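Local coordinates for protein trichomaglin (Trichosanthes lepiniana, PDB 1SGL) that probably cleaves RNA, as an S-like ribonuclease of the T2 family, at residues A[43-56]-A[97-109]. Residues are numbered along the deposited sequence; the frame is centred on the assembly and turned at random.
Sequences HGLRPEYSGGERPS and LWGQQYEKHGTCA. With SO4 (sulfate ion), chain B; SO4 (sulfate ion), chain D.
Arg46 and His105 meet where strand 43-47 runs beside helix 97-106, and the His105 ring is sandwiched: Arg46 CD stands over the centre of one face, with Arg46 CB in a CH-pi contact 4.0 Å from the His105 centroid, and Lys104 CG lies over the other, offset toward the rim. The edge of this ring faces the sulfate of chain B, to whose O2 His105 NE2 donates at 2.6 Å. From the strand, His43 NE2 donates almost straight to O3 of the same ion (2.8 Å, 172°), again at the ring's edge. The pair is consistent with the two active-site histidines of T2 ribonucleases, so the sulfate, though probably from the crystallisation liquor, plausibly marks the site of an RNA phosphate.

Between them stands Gln101, its amide plane turned 57° from the His43 ring. Bent at chi2 (-61°), the chain lays CG against His43 O and OE1 against Gly44 CA (3.4 Å), while NE2 donates to sulfate O2 and, within the helix, to Gln100 OE1. Gly44 has to be bare, since a CB would run into OE1. An alanine in place of Gln101 would probably open a gap beside Gly44 and cost the sulfate one of its donors.

A water 2.6 Å from His105 ND1 donates to Pro55 O. Farther along, Pro47 CG packs on Ala109 CB (4.1 Å), and Ser56 CA meets Lys104 O.

Strand and helix run nearly parallel. Backbone hydrogen bonds pair the strand with 7-14, with a classic beta bulge where His43 and Gly44 both face Ala11; helix 116-129 packs against Leu45 and Gln101, and the Cys58-Cys108 disulfide ties the chain just after Ser56 to segment 97-109.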
# COMPACT_ATOMS: atom_id res chain seq x y z
N HIS A 43 -1.23 -1.94 -0.04
CA HIS A 43 -2.67 -1.82 -0.14
C HIS A 43 -3.01 -2.10 -1.60
O HIS A 43 -3.94 -2.85 -1.90
CB HIS A 43 -3.18 -0.43 0.24
CG HIS A 43 -4.65 -0.29 0.07
ND1 HIS A 43 -5.56 -0.86 0.94
CD2 HIS A 43 -5.39 0.25 -0.93
CE1 HIS A 43 -6.79 -0.68 0.48
NE2 HIS A 43 -6.71 -0.01 -0.65
N GLY A 44 -2.24 -1.51 -2.52
CA GLY A 44 -2.48 -1.73 -3.94
C GLY A 44 -1.72 -0.81 -4.89
O GLY A 44 -1.16 0.21 -4.49
N LEU A 45 -1.69 -1.20 -6.16
CA LEU A 45 -1.04 -0.44 -7.22
C LEU A 45 -2.14 0.04 -8.16
O LEU A 45 -3.06 -0.71 -8.47
CB LEU A 45 -0.08 -1.35 -8.00
CG LEU A 45 0.65 -0.70 -9.18
CD1 LEU A 45 1.81 0.14 -8.65
CD2 LEU A 45 1.17 -1.76 -10.12
N ARG A 46 -2.07 1.29 -8.61
CA ARG A 46 -3.10 1.80 -9.50
C ARG A 46 -2.62 2.93 -10.39
O ARG A 46 -1.65 3.61 -10.08
CB ARG A 46 -4.30 2.29 -8.68
CG ARG A 46 -4.05 3.58 -7.91
CD ARG A 46 -5.28 4.01 -7.14
NE ARG A 46 -5.22 5.41 -6.72
CZ ARG A 46 -4.61 5.86 -5.62
NH1 ARG A 46 -3.98 5.01 -4.81
NH2 ARG A 46 -4.65 7.15 -5.33
N PRO A 47 -3.29 3.12 -11.55
CA PRO A 47 -2.92 4.18 -12.49
C PRO A 47 -3.35 5.50 -11.86
O PRO A 47 -4.40 5.57 -11.23
CB PRO A 47 -3.76 3.87 -13.73
CG PRO A 47 -4.04 2.37 -13.60
CD PRO A 47 -4.30 2.22 -12.13
N GLU A 48 -2.53 6.54 -12.00
CA GLU A 48 -2.89 7.84 -11.44
C GLU A 48 -3.69 8.66 -12.46
O GLU A 48 -3.15 9.11 -13.47
CB GLU A 48 -1.62 8.60 -11.03
CG GLU A 48 -1.88 10.02 -10.55
CD GLU A 48 -0.64 10.67 -9.93
OE1 GLU A 48 0.45 10.56 -10.52
OE2 GLU A 48 -0.77 11.28 -8.86
N TYR A 49 -4.98 8.82 -12.20
CA TYR A 49 -5.85 9.59 -13.08
C TYR A 49 -6.12 10.94 -12.42
O TYR A 49 -6.42 11.00 -11.23
CB TYR A 49 -7.17 8.85 -13.33
CG TYR A 49 -7.02 7.55 -14.08
CD1 TYR A 49 -7.16 6.31 -13.44
CD2 TYR A 49 -6.75 7.54 -15.45
CE1 TYR A 49 -7.04 5.11 -14.14
CE2 TYR A 49 -6.62 6.35 -16.16
CZ TYR A 49 -6.77 5.14 -15.50
OH TYR A 49 -6.66 3.97 -16.21
N SER A 50 -6.02 12.02 -13.19
CA SER A 50 -6.22 13.36 -12.64
C SER A 50 -7.01 14.28 -13.56
O SER A 50 -6.71 15.48 -13.65
CB SER A 50 -4.87 14.00 -12.33
OG SER A 50 -3.98 13.06 -11.74
N GLY A 51 -8.01 13.75 -14.26
CA GLY A 51 -8.78 14.58 -15.17
C GLY A 51 -10.28 14.40 -15.10
O GLY A 51 -10.90 13.94 -16.06
N GLY A 52 -10.87 14.77 -13.96
CA GLY A 52 -12.31 14.64 -13.80
C GLY A 52 -12.76 13.20 -13.72
O GLY A 52 -13.38 12.78 -12.74
N GLU A 53 -12.45 12.43 -14.77
CA GLU A 53 -12.82 11.03 -14.80
C GLU A 53 -11.71 10.16 -14.24
O GLU A 53 -10.52 10.39 -14.53
CB GLU A 53 -13.12 10.59 -16.22
CG GLU A 53 -13.46 9.11 -16.29
CD GLU A 53 -13.87 8.71 -17.66
OE1 GLU A 53 -13.00 8.79 -18.57
OE2 GLU A 53 -15.04 8.32 -17.85
N ARG A 54 -12.10 9.16 -13.46
CA ARG A 54 -11.13 8.26 -12.85
C ARG A 54 -11.68 6.84 -12.90
O ARG A 54 -12.31 6.37 -11.95
CB ARG A 54 -10.86 8.72 -11.41
CG ARG A 54 -10.15 10.07 -11.38
CD ARG A 54 -10.05 10.67 -9.99
NE ARG A 54 -9.23 11.89 -9.99
CZ ARG A 54 -9.46 12.96 -10.74
NH1 ARG A 54 -10.50 13.00 -11.57
NH2 ARG A 54 -8.66 14.02 -10.67
N PRO A 55 -11.44 6.15 -14.02
CA PRO A 55 -11.86 4.78 -14.32
C PRO A 55 -11.54 3.74 -13.24
O PRO A 55 -10.57 3.87 -12.49
CB PRO A 55 -11.15 4.48 -15.63
CG PRO A 55 -11.07 5.80 -16.28
CD PRO A 55 -10.67 6.70 -15.15
N SER A 56 -12.37 2.71 -13.20
CA SER A 56 -12.24 1.60 -12.27
C SER A 56 -12.98 0.45 -12.94
O SER A 56 -13.98 0.69 -13.62
CB SER A 56 -12.90 1.93 -10.94
OG SER A 56 -14.31 2.03 -11.09
N LEU A 97 -9.27 -8.50 -0.74
CA LEU A 97 -8.45 -7.36 -1.13
C LEU A 97 -7.70 -7.53 -2.45
O LEU A 97 -7.85 -6.70 -3.35
CB LEU A 97 -7.46 -7.03 -0.01
CG LEU A 97 -6.57 -5.80 -0.23
CD1 LEU A 97 -7.43 -4.53 -0.29
CD2 LEU A 97 -5.56 -5.71 0.90
N TRP A 98 -6.91 -8.59 -2.57
CA TRP A 98 -6.14 -8.81 -3.79
C TRP A 98 -7.02 -8.80 -5.03
O TRP A 98 -6.65 -8.25 -6.07
CB TRP A 98 -5.39 -10.14 -3.72
CG TRP A 98 -4.68 -10.38 -2.42
CD1 TRP A 98 -4.11 -9.44 -1.61
CD2 TRP A 98 -4.49 -11.65 -1.77
NE1 TRP A 98 -3.57 -10.04 -0.50
CE2 TRP A 98 -3.79 -11.40 -0.57
CE3 TRP A 98 -4.83 -12.97 -2.09
CZ2 TRP A 98 -3.43 -12.42 0.32
CZ3 TRP A 98 -4.48 -13.98 -1.21
CH2 TRP A 98 -3.78 -13.70 -0.02
N GLY A 99 -8.20 -9.42 -4.91
CA GLY A 99 -9.12 -9.48 -6.03
C GLY A 99 -9.68 -8.12 -6.37
O GLY A 99 -9.70 -7.72 -7.54
N GLN A 100 -10.16 -7.41 -5.35
CA GLN A 100 -10.73 -6.09 -5.55
C GLN A 100 -9.72 -5.14 -6.19
O GLN A 100 -10.06 -4.41 -7.12
CB GLN A 100 -11.18 -5.49 -4.22
CG GLN A 100 -11.69 -4.07 -4.37
CD GLN A 100 -11.29 -3.20 -3.21
OE1 GLN A 100 -10.11 -3.14 -2.85
NE2 GLN A 100 -12.26 -2.51 -2.62
N GLN A 101 -8.48 -5.15 -5.70
CA GLN A 101 -7.45 -4.27 -6.25
C GLN A 101 -7.18 -4.60 -7.70
O GLN A 101 -7.04 -3.69 -8.53
CB GLN A 101 -6.15 -4.38 -5.44
CG GLN A 101 -6.23 -3.71 -4.09
CD GLN A 101 -6.53 -2.23 -4.21
OE1 GLN A 101 -5.78 -1.49 -4.83
NE2 GLN A 101 -7.62 -1.79 -3.61
N TYR A 102 -7.11 -5.88 -8.01
CA TYR A 102 -6.86 -6.29 -9.38
C TYR A 102 -7.98 -5.89 -10.34
O TYR A 102 -7.73 -5.33 -11.41
CB TYR A 102 -6.66 -7.80 -9.50
CG TYR A 102 -6.57 -8.21 -10.95
CD1 TYR A 102 -5.47 -7.84 -11.72
CD2 TYR A 102 -7.62 -8.89 -11.57
CE1 TYR A 102 -5.42 -8.11 -13.08
CE2 TYR A 102 -7.58 -9.17 -12.94
CZ TYR A 102 -6.48 -8.78 -13.68
OH TYR A 102 -6.40 -9.03 -15.03
N GLU A 103 -9.23 -6.20 -9.97
CA GLU A 103 -10.37 -5.88 -10.83
C GLU A 103 -10.63 -4.38 -10.95
O GLU A 103 -10.85 -3.86 -12.04
CB GLU A 103 -11.63 -6.57 -10.30
CG GLU A 103 -11.58 -8.09 -10.27
CD GLU A 103 -12.93 -8.71 -9.91
OE1 GLU A 103 -13.60 -8.18 -9.00
OE2 GLU A 103 -13.31 -9.72 -10.53
N LYS A 104 -10.60 -3.68 -9.83
CA LYS A 104 -10.87 -2.25 -9.82
C LYS A 104 -9.76 -1.39 -10.45
O LYS A 104 -10.05 -0.39 -11.09
CB LYS A 104 -11.14 -1.79 -8.39
CG LYS A 104 -11.74 -0.40 -8.28
CD LYS A 104 -12.01 -0.04 -6.83
CE LYS A 104 -12.55 1.38 -6.72
NZ LYS A 104 -12.71 1.79 -5.29
N HIS A 105 -8.50 -1.80 -10.28
CA HIS A 105 -7.39 -1.00 -10.80
C HIS A 105 -6.45 -1.68 -11.79
O HIS A 105 -6.07 -1.08 -12.80
CB HIS A 105 -6.56 -0.45 -9.64
CG HIS A 105 -7.37 0.29 -8.62
ND1 HIS A 105 -8.12 1.40 -8.93
CD2 HIS A 105 -7.53 0.09 -7.29
CE1 HIS A 105 -8.71 1.85 -7.83
NE2 HIS A 105 -8.37 1.07 -6.82
N GLY A 106 -6.07 -2.91 -11.49
CA GLY A 106 -5.15 -3.62 -12.36
C GLY A 106 -5.64 -3.76 -13.79
O GLY A 106 -4.84 -3.73 -14.73
N THR A 107 -6.94 -3.91 -13.96
CA THR A 107 -7.52 -4.06 -15.29
C THR A 107 -7.36 -2.77 -16.09
O THR A 107 -7.21 -2.80 -17.31
CB THR A 107 -9.02 -4.43 -15.21
OG1 THR A 107 -9.71 -3.44 -14.44
CG2 THR A 107 -9.19 -5.79 -14.54
N CYS A 108 -7.37 -1.64 -15.39
CA CYS A 108 -7.23 -0.33 -16.02
C CYS A 108 -5.76 0.02 -16.30
O CYS A 108 -5.47 1.11 -16.80
CB CYS A 108 -7.85 0.75 -15.13
SG CYS A 108 -9.64 0.56 -14.84
N ALA A 109 -4.85 -0.90 -15.99
CA ALA A 109 -3.43 -0.66 -16.20
C ALA A 109 -2.93 -1.28 -17.50
O ALA A 109 -1.77 -1.12 -17.88
CB ALA A 109 -2.62 -1.22 -15.02
S SO4 B . -9.14 1.61 -3.23
O1 SO4 B . -10.28 2.53 -3.07
O2 SO4 B . -9.38 0.75 -4.40
O3 SO4 B . -9.01 0.78 -2.02
O4 SO4 B . -7.89 2.38 -3.43
S SO4 D . -3.35 8.83 -2.28
O1 SO4 D . -4.71 8.70 -1.73
O2 SO4 D . -2.74 7.49 -2.42
O3 SO4 D . -2.54 9.65 -1.35
O4 SO4 D . -3.41 9.48 -3.61
O HOH W 1 -8.37 2.55 -11.26